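Local coordinates for protein importin-95 (Chaetomium thermophilum, PDB 4XRI) that probably carries protein cargo into the nucleus as a flexible, HEAT-repeat transport receptor of the importin-beta family that is thought to bind a small GTPase, at residues M609-L612 against L613-S617; S623-P626 against E627-A631; P653-Y656 against N657-N661. The protein carries 2 engineered substitutions. All coordinates share one frame; numbering follows the deposited sequence.

Contact 1 (M609-L612 against L613-S617); sequences MQVL and LQILS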
loop_
_atom_site.group_PDB
_atom_site.type_symbol
_atom_site.label_atom_id
_atom_site.label_comp_id
_atom_site.label_asym_id
_atom_site.label_seq_id
_atom_site.Cartn_x
_atom_site.Cartn_y
_atom_site.Cartn_z
ATOM N N MET A 609 4.821 7.881 33.344
ATOM C CA MET A 609 4.236 6.557 33.527
ATOM C C MET A 609 2.890 6.611 34.244
ATOM O O MET A 609 2.008 5.795 33.980
ATOM C CB MET A 609 5.198 5.648 34.295
ATOM C CG MET A 609 6.409 5.213 33.479
ATOM S SD MET A 609 5.949 4.462 31.900
ATOM C CE MET A 609 5.163 2.958 32.461
ATOM N N GLN A 610 2.731 7.571 35.150
ATOM C CA GLN A 610 1.477 7.706 35.889
ATOM C C GLN A 610 0.309 8.014 34.955
ATOM O O GLN A 610 -0.736 7.372 35.031
ATOM C CB GLN A 610 1.591 8.796 36.960
ATOM C CG GLN A 610 0.314 9.036 37.755
ATOM C CD GLN A 610 0.092 8.005 38.844
ATOM O OE1 GLN A 610 0.920 7.117 39.055
ATOM N NE2 GLN A 610 -1.029 8.120 39.549
ATOM N N VAL A 611 0.492 8.985 34.066
ATOM C CA VAL A 611 -0.587 9.388 33.170
ATOM C C VAL A 611 -0.781 8.369 32.049
ATOM O O VAL A 611 -1.906 8.114 31.625
ATOM C CB VAL A 611 -0.340 10.798 32.563
ATOM C CG1 VAL A 611 0.900 10.821 31.685
ATOM C CG2 VAL A 611 -1.555 11.264 31.777
ATOM N N LEU A 612 0.312 7.761 31.595
ATOM C CA LEU A 612 0.239 6.806 30.494
ATOM C C LEU A 612 -0.481 5.531 30.909
ATOM O O LEU A 612 -1.252 4.967 30.134
ATOM C CB LEU A 612 1.637 6.469 29.967
ATOM C CG LEU A 612 2.317 7.539 29.109
ATOM C CD1 LEU A 612 3.610 6.999 28.511
ATOM C CD2 LEU A 612 1.378 8.037 28.015
ATOM N N LEU A 613 -0.228 5.075 32.132
ATOM C CA LEU A 613 -0.890 3.878 32.636
ATOM C C LEU A 613 -2.356 4.159 32.952
ATOM O O LEU A 613 -3.216 3.299 32.764
ATOM C CB LEU A 613 -0.174 3.341 33.877
ATOM C CG LEU A 613 1.193 2.705 33.620
ATOM C CD1 LEU A 613 1.723 2.028 34.878
ATOM C CD2 LEU A 613 1.119 1.719 32.469
ATOM N N GLN A 614 -2.632 5.367 33.434
ATOM C CA GLN A 614 -4.003 5.789 33.704
ATOM C C GLN A 614 -4.824 5.844 32.421
ATOM O O GLN A 614 -6.017 5.539 32.422
ATOM C CB GLN A 614 -4.020 7.153 34.398
ATOM C CG GLN A 614 -3.786 7.085 35.897
ATOM C CD GLN A 614 -3.732 8.452 36.547
ATOM O OE1 GLN A 614 -3.301 9.428 35.936
ATOM N NE2 GLN A 614 -4.181 8.530 37.793
ATOM N N ILE A 615 -4.179 6.238 31.329
ATOM C CA ILE A 615 -4.839 6.286 30.031
ATOM C C ILE A 615 -5.124 4.871 29.531
ATOM O O ILE A 615 -6.192 4.605 28.979
ATOM C CB ILE A 615 -3.990 7.055 29.000
ATOM C CG1 ILE A 615 -3.980 8.546 29.339
ATOM C CG2 ILE A 615 -4.528 6.856 27.595
ATOM C CD1 ILE A 615 -3.090 9.370 28.442
ATOM N N LEU A 616 -4.174 3.965 29.753
ATOM C CA LEU A 616 -4.341 2.562 29.374
ATOM C C LEU A 616 -5.541 1.917 30.060
ATOM O O LEU A 616 -6.285 1.156 29.441
ATOM C CB LEU A 616 -3.077 1.759 29.703
ATOM C CG LEU A 616 -1.896 1.842 28.735
ATOM C CD1 LEU A 616 -0.811 0.854 29.145
ATOM C CD2 LEU A 616 -2.350 1.581 27.306
ATOM N N SER A 617 -5.726 2.225 31.340
ATOM C CA SER A 617 -6.782 1.606 32.137
ATOM C C SER A 617 -8.180 2.005 31.667
ATOM O O SER A 617 -9.167 1.368 32.033
ATOM C CB SER A 617 -6.617 1.968 33.615
ATOM O OG SER A 617 -6.798 3.358 33.821
#
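In helix 605-616, part of the all-helical HEAT-repeat architecture of importin beta, Met609, Gln610 and Val611 meet the side chains one turn on, Leu613, Gln614 and Ile615. Four consecutive i to i+4 backbone bonds hold the turn, running from Leu613 N to Met609 O through to Leu616 N to Leu612 O. The methionine chain, bent at chi2 (-53°) and chi3 (-67°), brings CE of Met609 to 4.1 Å from CG of Leu613, the two side chains crossing at a slant. Val611 and Ile615 instead lie alongside each other and point the same way, with Val611 CG2 4.1 Å from Ile615 CD1. On the more open side Gln614 sends its chain out extended from CG, which passes 3.2 Å from Gln610 O. Its NE2 reaches 3.6 Å from NE2 of Gln610, the amide planes turned 57° apart, while Gln610 OE1 hydrogen-bonds to a glycerol probably left from crystallisation. With an alanine here, CG and the amide beside Gln610 are gone, which would probably leave the Gln610 amide freer to turn and its carbonyl less covered, though still backbone-bonded. Ser617 OG donates to Gln614 O at 2.7 Å, from above the carbonyl plane. Helix 546-567 packs on Val611, Gln614 and Ile615, helix 625-640 covers Met609, Leu612 and Leu616, and helix 648-660 lies against Leu613 and Leu616.

Contact 2 (S623-P626 against E627-A631); sequences SSVP and EGVFA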
loop_
_atom_site.group_PDB
_atom_site.type_symbol
_atom_site.label_atom_id
_atom_site.label_comp_id
_atom_site.label_asym_id
_atom_site.label_seq_id
_atom_site.Cartn_x
_atom_site.Cartn_y
_atom_site.Cartn_z
ATOM N N SER A 623 -9.175 1.293 19.071
ATOM C CA SER A 623 -8.595 2.574 19.442
ATOM C C SER A 623 -7.115 2.609 19.079
ATOM O O SER A 623 -6.415 1.604 19.192
ATOM C CB SER A 623 -8.788 2.837 20.937
ATOM O OG SER A 623 -8.149 4.036 21.335
ATOM N N SER A 624 -6.646 3.770 18.634
ATOM C CA SER A 624 -5.244 3.938 18.273
ATOM C C SER A 624 -4.420 4.339 19.491
ATOM O O SER A 624 -3.197 4.447 19.420
ATOM C CB SER A 624 -5.095 4.987 17.169
ATOM O OG SER A 624 -5.475 6.270 17.630
ATOM N N VAL A 625 -5.105 4.556 20.608
ATOM C CA VAL A 625 -4.478 5.099 21.811
ATOM C C VAL A 625 -3.516 4.147 22.541
ATOM O O VAL A 625 -2.420 4.566 22.906
ATOM C CB VAL A 625 -5.551 5.574 22.819
ATOM C CG1 VAL A 625 -4.904 6.030 24.112
ATOM C CG2 VAL A 625 -6.380 6.699 22.216
ATOM N N PRO A 626 -3.917 2.877 22.774
ATOM C CA PRO A 626 -2.972 2.021 23.501
ATOM C C PRO A 626 -1.643 1.852 22.772
ATOM O O PRO A 626 -0.595 1.745 23.408
ATOM C CB PRO A 626 -3.711 0.677 23.596
ATOM C CG PRO A 626 -5.142 1.009 23.452
ATOM C CD PRO A 626 -5.181 2.170 22.497
ATOM N N GLU A 627 -1.694 1.841 21.445
ATOM C CA GLU A 627 -0.494 1.681 20.634
ATOM C C GLU A 627 0.420 2.894 20.764
ATOM O O GLU A 627 1.641 2.758 20.824
ATOM C CB GLU A 627 -0.873 1.448 19.170
ATOM C CG GLU A 627 0.295 1.116 18.266
ATOM C CD GLU A 627 -0.150 0.460 16.974
ATOM O OE1 GLU A 627 0.668 0.371 16.034
ATOM O OE2 GLU A 627 -1.320 0.029 16.903
ATOM N N GLY A 628 -0.181 4.080 20.815
ATOM C CA GLY A 628 0.566 5.310 20.993
ATOM C C GLY A 628 1.192 5.383 22.372
ATOM O O GLY A 628 2.324 5.836 22.529
ATOM N N VAL A 629 0.445 4.933 23.376
ATOM C CA VAL A 629 0.945 4.873 24.744
ATOM C C VAL A 629 2.142 3.930 24.846
ATOM O O VAL A 629 3.159 4.264 25.460
ATOM C CB VAL A 629 -0.154 4.411 25.727
ATOM C CG1 VAL A 629 0.441 4.114 27.093
ATOM C CG2 VAL A 629 -1.253 5.464 25.828
ATOM N N PHE A 630 2.012 2.756 24.237
ATOM C CA PHE A 630 3.079 1.761 24.245
ATOM C C PHE A 630 4.345 2.281 23.568
ATOM O O PHE A 630 5.461 2.022 24.024
ATOM C CB PHE A 630 2.608 0.474 23.566
ATOM C CG PHE A 630 1.997 -0.521 24.514
ATOM C CD1 PHE A 630 0.944 -0.157 25.337
ATOM C CD2 PHE A 630 2.475 -1.818 24.582
ATOM C CE1 PHE A 630 0.381 -1.067 26.213
ATOM C CE2 PHE A 630 1.918 -2.732 25.455
ATOM C CZ PHE A 630 0.870 -2.358 26.271
ATOM N N ALA A 631 4.158 3.026 22.484
ATOM C CA ALA A 631 5.274 3.608 21.747
ATOM C C ALA A 631 6.021 4.618 22.608
ATOM O O ALA A 631 7.253 4.686 22.580
ATOM C CB ALA A 631 4.782 4.263 20.468
HETATM O O HOH W 1 -3.941 0.567 19.711
#
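Val625 meets Val629, and Pro626 meets Phe630, across the opening turns of helix 625-640, a helix of the HEAT-repeat array that follows a short connection from helix 605-616. Main-chain bonds come first. Val629 N donates to Val625 O at 2.9 Å, nearly in line with the C=O, and Phe630 N to Pro626 O at the same 2.9 Å; the earlier bond, Gly628 N to Ser624 O, is weak. At the helix entrance Ser623 supplies a capping bond: its hydroxyl, turned anti to the backbone N (chi1 176°), accepts from Val625 N through OG at 3.2 Å with an N-H...O angle of 162°. A water extends this entrance, donating to Ser623 O at 2.7 Å and accepting weakly from Glu627 N. Side-chain bonds also tie the turn to other helices, Ser624 OG to Thr584 OG1 and Glu627 OE2 to Ser666 OG. Apolar contact rests on the valines, whose side chains meet at a slant through Val625 CG1 and Val629 CG2, 4.1 Å apart. Helix 573-597 and Ile615 also touch Val625, whereas Met670 and Leu674 of helix 665-682 lie against Phe630. With chi1 at -91°, off the staggered positions, the Phe630 ring hangs obliquely near the preceding turn, its CD1 3.1 Å from Pro626 O.

Contact 3 (P653-Y656 against N657-N661); sequences PFLY and NALGN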
loop_
_atom_site.group_PDB
_atom_site.type_symbol
_atom_site.label_atom_id
_atom_site.label_comp_id
_atom_site.label_asym_id
_atom_site.label_seq_id
_atom_site.Cartn_x
_atom_site.Cartn_y
_atom_site.Cartn_z
ATOM N N PRO A 653 1.802 -6.016 34.122
ATOM C CA PRO A 653 0.483 -6.610 33.856
ATOM C C PRO A 653 -0.217 -6.048 32.614
ATOM O O PRO A 653 -0.909 -6.794 31.919
ATOM C CB PRO A 653 -0.309 -6.273 35.125
ATOM C CG PRO A 653 0.723 -6.186 36.182
ATOM C CD PRO A 653 1.900 -5.543 35.515
ATOM N N PHE A 654 -0.043 -4.760 32.339
ATOM C CA PHE A 654 -0.594 -4.173 31.120
ATOM C C PHE A 654 0.081 -4.779 29.896
ATOM O O PHE A 654 -0.570 -5.073 28.894
ATOM C CB PHE A 654 -0.421 -2.654 31.114
ATOM C CG PHE A 654 -1.320 -1.935 32.078
ATOM C CD1 PHE A 654 -2.590 -1.537 31.696
ATOM C CD2 PHE A 654 -0.891 -1.644 33.361
ATOM C CE1 PHE A 654 -3.416 -0.867 32.578
ATOM C CE2 PHE A 654 -1.711 -0.974 34.247
ATOM C CZ PHE A 654 -2.978 -0.588 33.857
ATOM N N LEU A 655 1.392 -4.964 29.993
ATOM C CA LEU A 655 2.171 -5.560 28.917
ATOM C C LEU A 655 1.756 -7.008 28.674
ATOM O O LEU A 655 1.574 -7.425 27.529
ATOM C CB LEU A 655 3.665 -5.483 29.237
ATOM C CG LEU A 655 4.619 -6.039 28.180
ATOM C CD1 LEU A 655 4.329 -5.417 26.827
ATOM C CD2 LEU A 655 6.065 -5.794 28.587
ATOM N N TYR A 656 1.608 -7.764 29.759
ATOM C CA TYR A 656 1.148 -9.148 29.688
ATOM C C TYR A 656 -0.185 -9.257 28.953
ATOM O O TYR A 656 -0.362 -10.111 28.086
ATOM C CB TYR A 656 0.999 -9.746 31.091
ATOM C CG TYR A 656 2.283 -9.846 31.881
ATOM C CD1 TYR A 656 3.513 -9.952 31.243
ATOM C CD2 TYR A 656 2.262 -9.836 33.270
ATOM C CE1 TYR A 656 4.688 -10.045 31.969
ATOM C CE2 TYR A 656 3.429 -9.927 34.003
ATOM C CZ TYR A 656 4.637 -10.032 33.349
ATOM O OH TYR A 656 5.800 -10.125 34.078
ATOM N N ASN A 657 -1.116 -8.381 29.310
ATOM C CA ASN A 657 -2.465 -8.425 28.763
ATOM C C ASN A 657 -2.486 -8.118 27.273
ATOM O O ASN A 657 -3.244 -8.723 26.516
ATOM C CB ASN A 657 -3.369 -7.448 29.510
ATOM C CG ASN A 657 -4.831 -7.814 29.396
ATOM O OD1 ASN A 657 -5.592 -7.167 28.675
ATOM N ND2 ASN A 657 -5.233 -8.867 30.102
ATOM N N ALA A 658 -1.646 -7.176 26.859
ATOM C CA ALA A 658 -1.505 -6.847 25.446
ATOM C C ALA A 658 -0.896 -8.023 24.690
ATOM O O ALA A 658 -1.300 -8.331 23.568
ATOM C CB ALA A 658 -0.655 -5.597 25.271
ATOM N N LEU A 659 0.071 -8.680 25.322
ATOM C CA LEU A 659 0.729 -9.845 24.737
ATOM C C LEU A 659 -0.241 -10.995 24.492
ATOM O O LEU A 659 -0.165 -11.673 23.469
ATOM C CB LEU A 659 1.870 -10.326 25.639
ATOM C CG LEU A 659 3.218 -9.610 25.535
ATOM C CD1 LEU A 659 4.146 -10.087 26.640
ATOM C CD2 LEU A 659 3.847 -9.842 24.166
ATOM N N GLY A 660 -1.144 -11.216 25.440
ATOM C CA GLY A 660 -2.036 -12.360 25.386
ATOM C C GLY A 660 -3.269 -12.164 24.523
ATOM O O GLY A 660 -4.025 -13.108 24.290
ATOM N N ASN A 661 -3.474 -10.944 24.043
ATOM C CA ASN A 661 -4.672 -10.622 23.273
ATOM C C ASN A 661 -4.383 -10.463 21.783
ATOM O O ASN A 661 -4.087 -9.365 21.311
ATOM C CB ASN A 661 -5.319 -9.348 23.815
ATOM C CG ASN A 661 -6.655 -9.051 23.164
ATOM O OD1 ASN A 661 -7.295 -9.937 22.594
ATOM N ND2 ASN A 661 -7.087 -7.799 23.249
#
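Leu655 and Leu659, one turn apart near the C-terminal end of helix 648-660, make the apolar side-chain contact here, Leu655 CG lying 4.4 Å from Leu659 CD1. Leu655 has CG anti to the backbone N (chi1 -179°) and then bends at chi2 (53°), which swings its end back toward the later turn. Leu659 answers with its CG 3.4 Å from Leu655 O, so the side chain also covers that carbonyl. The hydrogen bonds are main-chain ones: Asn657 N to Pro653 O, Ala658 N to Phe654 O, Leu659 N to Leu655 O and Gly660 N to Tyr656 O, all 3.0 to 3.1 Å. The helix is kinked at Pro653 and Phe654, whose N atoms have no bond to the turn before; the proline has no N-H to offer. This is one rod of the HEAT-repeat stack, with helix 665-682 and helix 690-701 packed on its leucines through Leu674, Ile672, Val675 and Phe693. Ala658 rests against Ala671. Polar side chains have partners beyond the turn: Tyr656 OH bonds to Asn692 ND2 of helix 690-701, and Asn657 OD1 to a glycerol probably from the crystallisation liquor. Where the helix gives way to loop, a weak bond joins Asn661 N to Ala658 O, at 3.4 Å.

How the contacts relate
The three contacts follow in series along the chain, on helices 605-616, 625-640 and 648-660, and their centres lie about 11 Å (contacts 1 and 2), 13 Å (2 and 3) and 15 Å (1 and 3) apart. Contacts 1 and 2 pack together through Ile615 CG2 and Val625 CG1, 3.6 Å apart, and through Leu616 against Val629. Phe630 of contact 2 reaches contact 3, its CZ 3.7 Å from Ala658 CB, and touches Leu616 of contact 1 with CE1. Phe654 closes the triangle, lying against Leu613 and Leu616. Glycerol lies near a side chain of each contact, about 4 Å from that of Phe630, and is no evidence of a functional site.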